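Local coordinates for CheC domain protein (Shewanella loihica PV-4, PDB 3IIC) that is of unproven function but belongs to the CheX family of chemotaxis phosphatases, whose members typically dephosphorylate the response regulator CheY, at residues A[56-61]-A[147-152]; A[65-70]-A[84-89]. All coordinates share one frame; numbering follows the deposited sequence. Where two conformers were deposited one is given.

Interaction 1: residues A[56-61]-A[147-152]; sequences GSLSIT and AYIEIC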
loop_
_atom_site.group_PDB
_atom_site.type_symbol
_atom_site.label_atom_id
_atom_site.label_comp_id
_atom_site.label_asym_id
_atom_site.label_seq_id
_atom_site.Cartn_x
_atom_site.Cartn_y
_atom_site.Cartn_z
ATOM N N GLY A 56 -9.062 -1.150 -8.159
ATOM C CA GLY A 56 -7.684 -1.123 -8.606
ATOM C C GLY A 56 -6.699 -0.568 -7.618
ATOM O O GLY A 56 -7.050 -0.214 -6.477
ATOM N N SER A 57 -5.462 -0.486 -8.082
ATOM C CA SER A 57 -4.360 -0.042 -7.251
ATOM C C SER A 57 -3.188 0.480 -8.055
ATOM O O SER A 57 -2.946 0.046 -9.182
ATOM C CB SER A 57 -3.914 -1.188 -6.316
ATOM O OG SER A 57 -3.671 -2.396 -7.038
ATOM N N LEU A 58 -2.507 1.464 -7.481
ATOM C CA LEU A 58 -1.343 2.066 -8.082
ATOM C C LEU A 58 -0.166 2.127 -7.076
ATOM O O LEU A 58 -0.385 2.381 -5.910
ATOM C CB LEU A 58 -1.695 3.446 -8.628
ATOM C CG LEU A 58 -0.575 4.307 -9.218
ATOM C CD1 LEU A 58 -1.103 5.124 -10.383
ATOM C CD2 LEU A 58 0.014 5.219 -8.167
ATOM N N SER A 59 1.047 1.840 -7.548
ATOM C CA SER A 59 2.256 2.024 -6.732
ATOM C C SER A 59 3.333 2.693 -7.575
ATOM O O SER A 59 3.394 2.485 -8.778
ATOM C CB SER A 59 2.754 0.719 -6.098
ATOM O OG SER A 59 3.123 -0.248 -7.047
ATOM N N ILE A 60 4.103 3.566 -6.947
ATOM C CA ILE A 60 5.237 4.255 -7.573
ATOM C C ILE A 60 6.408 4.028 -6.588
ATOM O O ILE A 60 6.341 4.486 -5.452
ATOM C CB ILE A 60 5.029 5.788 -7.768
ATOM C CG1 ILE A 60 3.728 6.123 -8.556
ATOM C CG2 ILE A 60 6.255 6.351 -8.453
ATOM C CD1 ILE A 60 3.385 7.638 -8.624
ATOM N N THR A 61 7.443 3.327 -7.052
ATOM C CA THR A 61 8.606 2.948 -6.259
ATOM C C THR A 61 9.850 3.645 -6.798
ATOM O O THR A 61 10.048 3.683 -8.016
ATOM C CB THR A 61 8.807 1.421 -6.357
ATOM O OG1 THR A 61 7.665 0.783 -5.783
ATOM C CG2 THR A 61 10.064 0.965 -5.627
ATOM N N ALA A 147 12.808 4.547 -11.342
ATOM C CA ALA A 147 11.500 4.573 -10.681
ATOM C C ALA A 147 10.676 3.507 -11.387
ATOM O O ALA A 147 10.913 3.207 -12.556
ATOM C CB ALA A 147 10.815 5.938 -10.753
ATOM N N TYR A 148 9.745 2.900 -10.655
ATOM C CA TYR A 148 8.801 1.903 -11.207
ATOM C C TYR A 148 7.390 2.323 -10.878
ATOM O O TYR A 148 7.137 2.689 -9.724
ATOM C CB TYR A 148 9.006 0.531 -10.590
ATOM C CG TYR A 148 10.332 -0.064 -10.899
ATOM C CD1 TYR A 148 10.545 -0.768 -12.097
ATOM C CD2 TYR A 148 11.393 0.059 -9.990
ATOM C CE1 TYR A 148 11.792 -1.336 -12.378
ATOM C CE2 TYR A 148 12.622 -0.516 -10.251
ATOM C CZ TYR A 148 12.818 -1.201 -11.446
ATOM O OH TYR A 148 14.038 -1.721 -11.684
ATOM N N ILE A 149 6.482 2.278 -11.860
ATOM C CA ILE A 149 5.064 2.523 -11.609
ATOM C C ILE A 149 4.323 1.254 -11.963
ATOM O O ILE A 149 4.516 0.719 -13.054
ATOM C CB ILE A 149 4.503 3.755 -12.359
ATOM C CG1 ILE A 149 3.090 4.096 -11.886
ATOM C CG2 ILE A 149 4.500 3.555 -13.920
ATOM C CD1 ILE A 149 2.675 5.488 -12.355
ATOM N N GLU A 150 3.495 0.752 -11.031
ATOM C CA GLU A 150 2.618 -0.385 -11.280
ATOM C C GLU A 150 1.151 0.057 -11.188
ATOM O O GLU A 150 0.753 0.691 -10.207
ATOM C CB GLU A 150 2.910 -1.569 -10.360
ATOM C CG GLU A 150 1.927 -2.754 -10.501
ATOM C CD GLU A 150 2.376 -4.051 -9.829
ATOM O OE1 GLU A 150 3.396 -4.083 -9.086
ATOM O OE2 GLU A 150 1.663 -5.054 -10.031
ATOM N N ILE A 151 0.376 -0.251 -12.228
ATOM C CA ILE A 151 -1.075 0.005 -12.265
ATOM C C ILE A 151 -1.782 -1.346 -12.410
ATOM O O ILE A 151 -1.439 -2.150 -13.272
ATOM C CB ILE A 151 -1.542 0.947 -13.449
ATOM C CG1 ILE A 151 -0.747 2.282 -13.460
ATOM C CG2 ILE A 151 -3.093 1.192 -13.372
ATOM C CD1 ILE A 151 0.418 2.335 -14.441
ATOM N N CYS A 152 -2.783 -1.571 -11.569
ATOM C CA CYS A 152 -3.556 -2.811 -11.570
ATOM C C CYS A 152 -5.047 -2.468 -11.450
ATOM O O CYS A 152 -5.429 -1.619 -10.639
ATOM C CB CYS A 152 -3.059 -3.654 -10.411
ATOM S SG CYS A 152 -3.828 -5.196 -10.287
HETATM O O HOH W 1 5.777 0.349 -7.717
#

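Interaction 2: residues A[65-70]-A[84-89]; sequences TLILEI and EEVTDL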
loop_
_atom_site.group_PDB
_atom_site.type_symbol
_atom_site.label_atom_id
_atom_site.label_comp_id
_atom_site.label_asym_id
_atom_site.label_seq_id
_atom_site.Cartn_x
_atom_site.Cartn_y
_atom_site.Cartn_z
ATOM N N THR A 65 18.815 6.674 -4.461
ATOM C CA THR A 65 19.599 7.725 -5.148
ATOM C C THR A 65 18.727 8.648 -6.011
ATOM O O THR A 65 18.975 9.841 -6.072
ATOM C CB THR A 65 20.753 7.153 -6.014
ATOM O OG1 THR A 65 20.206 6.188 -6.912
ATOM C CG2 THR A 65 21.849 6.493 -5.160
ATOM N N LEU A 66 17.687 8.092 -6.634
ATOM C CA LEU A 66 16.779 8.865 -7.478
ATOM C C LEU A 66 15.912 9.829 -6.670
ATOM O O LEU A 66 15.830 10.996 -7.022
ATOM C CB LEU A 66 15.891 7.942 -8.340
ATOM C CG LEU A 66 14.815 8.645 -9.200
ATOM C CD1 LEU A 66 15.393 9.798 -10.069
ATOM C CD2 LEU A 66 14.014 7.633 -10.030
ATOM N N ILE A 67 15.259 9.339 -5.614
ATOM C CA ILE A 67 14.375 10.181 -4.803
ATOM C C ILE A 67 15.143 11.244 -4.041
ATOM O O ILE A 67 14.632 12.351 -3.888
ATOM C CB ILE A 67 13.428 9.362 -3.858
ATOM C CG1 ILE A 67 12.277 10.237 -3.357
ATOM C CG2 ILE A 67 14.216 8.664 -2.711
ATOM C CD1 ILE A 67 11.380 10.815 -4.482
ATOM N N LEU A 68 16.360 10.922 -3.581
ATOM C CA LEU A 68 17.218 11.926 -2.919
ATOM C C LEU A 68 17.709 13.005 -3.915
ATOM O O LEU A 68 17.864 14.144 -3.525
ATOM C CB LEU A 68 18.364 11.270 -2.093
ATOM C CG LEU A 68 17.919 10.305 -0.959
ATOM C CD1 LEU A 68 19.110 9.805 -0.081
ATOM C CD2 LEU A 68 16.863 10.958 -0.071
ATOM N N GLU A 69 17.935 12.656 -5.185
ATOM C CA GLU A 69 18.286 13.661 -6.207
ATOM C C GLU A 69 17.083 14.564 -6.533
ATOM O O GLU A 69 17.250 15.790 -6.721
ATOM C CB GLU A 69 18.813 13.020 -7.493
ATOM C CG GLU A 69 19.248 14.070 -8.563
ATOM C CD GLU A 69 20.378 15.001 -8.120
ATOM O OE1 GLU A 69 21.116 14.656 -7.175
ATOM O OE2 GLU A 69 20.520 16.082 -8.733
ATOM N N ILE A 70 15.888 13.961 -6.634
ATOM C CA ILE A 70 14.654 14.720 -6.816
ATOM C C ILE A 70 14.585 15.788 -5.697
ATOM O O ILE A 70 14.415 16.969 -5.994
ATOM C CB ILE A 70 13.363 13.822 -6.857
ATOM C CG1 ILE A 70 13.298 13.019 -8.163
ATOM C CG2 ILE A 70 12.108 14.715 -6.782
ATOM C CD1 ILE A 70 12.183 11.926 -8.249
ATOM N N GLU A 84 11.272 11.427 6.945
ATOM C CA GLU A 84 9.905 11.875 6.885
ATOM C C GLU A 84 9.689 12.904 5.780
ATOM O O GLU A 84 8.637 12.845 5.141
ATOM C CB GLU A 84 9.428 12.416 8.227
ATOM C CG GLU A 84 7.914 12.420 8.351
ATOM C CD GLU A 84 7.414 13.193 9.562
ATOM O OE1 GLU A 84 6.734 12.562 10.408
ATOM O OE2 GLU A 84 7.692 14.419 9.664
ATOM N N GLU A 85 10.633 13.837 5.553
ATOM C CA GLU A 85 10.508 14.827 4.448
ATOM C C GLU A 85 10.328 14.074 3.138
ATOM O O GLU A 85 9.441 14.388 2.356
ATOM C CB GLU A 85 11.729 15.771 4.284
ATOM C CG GLU A 85 11.804 16.987 5.188
ATOM C CD GLU A 85 12.593 18.147 4.534
ATOM O OE1 GLU A 85 13.666 17.931 3.922
ATOM O OE2 GLU A 85 12.122 19.295 4.627
ATOM N N VAL A 86 11.196 13.074 2.917
ATOM C CA VAL A 86 11.173 12.245 1.699
ATOM C C VAL A 86 9.867 11.444 1.569
ATOM O O VAL A 86 9.277 11.386 0.459
ATOM C CB VAL A 86 12.411 11.270 1.610
ATOM C CG1 VAL A 86 12.354 10.464 0.322
ATOM C CG2 VAL A 86 13.746 12.035 1.701
ATOM N N THR A 87 9.408 10.840 2.668
ATOM C CA THR A 87 8.159 10.055 2.642
ATOM C C THR A 87 6.951 10.978 2.433
ATOM O O THR A 87 6.009 10.594 1.704
ATOM C CB THR A 87 7.934 9.143 3.860
ATOM O OG1 THR A 87 7.702 9.937 5.017
ATOM C CG2 THR A 87 9.096 8.177 4.068
ATOM N N ASP A 88 6.964 12.180 3.030
ATOM C CA ASP A 88 5.898 13.176 2.718
ATOM C C ASP A 88 5.828 13.521 1.208
ATOM O O ASP A 88 4.746 13.688 0.665
ATOM C CB ASP A 88 6.076 14.494 3.473
ATOM C CG ASP A 88 5.758 14.404 4.940
ATOM O OD1 ASP A 88 5.169 13.419 5.441
ATOM O OD2 ASP A 88 6.076 15.402 5.583
ATOM N N LEU A 89 6.997 13.628 0.564
ATOM C CA LEU A 89 7.093 13.975 -0.867
ATOM C C LEU A 89 6.553 12.861 -1.784
ATOM O O LEU A 89 5.849 13.130 -2.778
ATOM C CB LEU A 89 8.555 14.310 -1.205
ATOM C CG LEU A 89 8.955 14.891 -2.562
ATOM C CD1 LEU A 89 9.073 13.850 -3.606
ATOM C CD2 LEU A 89 8.023 16.026 -2.954
#

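Interaction 1: residues A[56-61]-A[147-152]
Ser57 pairs with Cys152, Ser59 with Glu150 and Thr61 with Tyr148, each through two backbone hydrogen bonds, so that six bonds knit 56-61 to 147-152 as antiparallel neighbours, their directions 174° apart. All six are short; Thr61 N to Tyr148 O, at 2.8 Å, is also nearly straight, with 171° at the hydrogen. Between these sites lie the non-hydrogen-bonded pairs Leu58-Ile151 and Ile60-Ile149, where CA-H groups supplement the bonding: Leu58 CA stands 3.3 Å from Glu150 O.

The non-hydrogen-bonded pairs carry the apolar side chains, all on one face. Ile60 and Ile149 run side by side and point the same way, Ile60 CG1 lying 4.0 Å from Ile149 CG1. Swinging CG1 of Ile149 away from its backbone N (chi1 -171°) lays it alongside Ile60. Leu58 CD1 reaches Ile151 CG1 at 4.2 Å and, diagonally, Ile149 CD1. Branched aliphatic residues suit this face because helices 4-22 and 84-107 cover it, with Phe10 against Leu58 and Ile151, and Leu93 and Val97 against Ile60.

On the other face, strand 56-61 places the small polar Ser57, Ser59 and Thr61 beside Cys152, Glu150 and Tyr148. Ser59 OG, turned between its backbone N and carbonyl carbon, comes within 3.6 Å of Glu150 CB. It also lies 2.8 Å from a water oxygen. Thr61 OG1 is 2.7 Å from the same oxygen, and this water donates a weak bond to Tyr148 O. His129 bonds to both serines, ND1 to Ser57 OG and NE2 to Ser59 OG, which should fix the imidazole's rotation, while Ser44 OG bonds to Thr61 OG1.

Regular antiparallel pairing of the third strand with the last, in the middle of a sheet with helices packed on its aliphatic face, is consistent with an alpha+beta fold as in CheC-like proteins.

Interaction 2: residues A[65-70]-A[84-89]
Val86 meets helix 64-75 with both its methyls, one on Ile67 and the other on Leu68. Its CG1 lies 3.7 Å from Ile67 CG1 and also touches Ile67 CG2, so this methyl sits against two branches of the isoleucine as the side chains cross obliquely. Val86 CG2 meets Leu68 CD2 at 3.7 Å, here with the side chains at about a right angle. Leu68 starts out pointing away from helix 84-107, but its CG lies beside the backbone N (chi1 -59°); CD1 continues the extended chain, and the other branch, CD2, folds back to the valine.

One helical turn after Val86, Leu89 continues the apolar surface. Leu89 and Ile67 slide past each other in opposite directions, with Leu89 CD1 3.9 Å from Ile67 CD1; Ile70 CG2 makes a looser contact with the same leucine methyl at 4.5 Å. Ile67 thus bridges Val86 and Leu89, its branched side chain spanning their three-residue spacing. Compact valine suits the place of closest backbone approach, where its CA is 7.5 Å from that of Ile67, and the longer leucine extends across a wider separation. No hydrogen bond joins the two segments.

Behind these side chains, the backbone bond from Leu89 N to Glu85 O belongs to the helix that presents Val86 and Leu89 together. At its beginning, Val86 N bonds to Asp83 OD1, while Thr87 OG1 and Asp88 N approach Glu84 O from the same face of its carbonyl plane.

The axes of 65-70 and 84-89 cross at 90°, 10.8 Å apart, a perpendicular packing of these two turns. Leu18 and Ala22 of helix 4-22 adjoin Ile70, Thr87 packs against Val119 and Ser121 of strand 113-122, and Lys130 of the second subunit bonds to Thr87 OG1 and forms a salt bridge with Asp88.

From the N terminus, the chain passes helix 4-22 and reaches strand 54-62, then turns almost at once into helix 64-75. Interaction 2 closes the first, short loop when the chain comes back as helix 84-107. Interaction 1 closes a much longer one, as strand 147-154 returns beside strand 54-62 at the end of the chain. The shorter loop falls wholly within the longer, without crossing it. Interaction 1 therefore ties the C-terminal strand into the middle of the sheet, whereas interaction 2 joins helix 64-75, next after strand 54-62, to helix 84-107. Their centres are about 17 Å apart, yet Leu66 CD2 packs 3.6 Å from Ala147 N, and both contacts touch the second subunit.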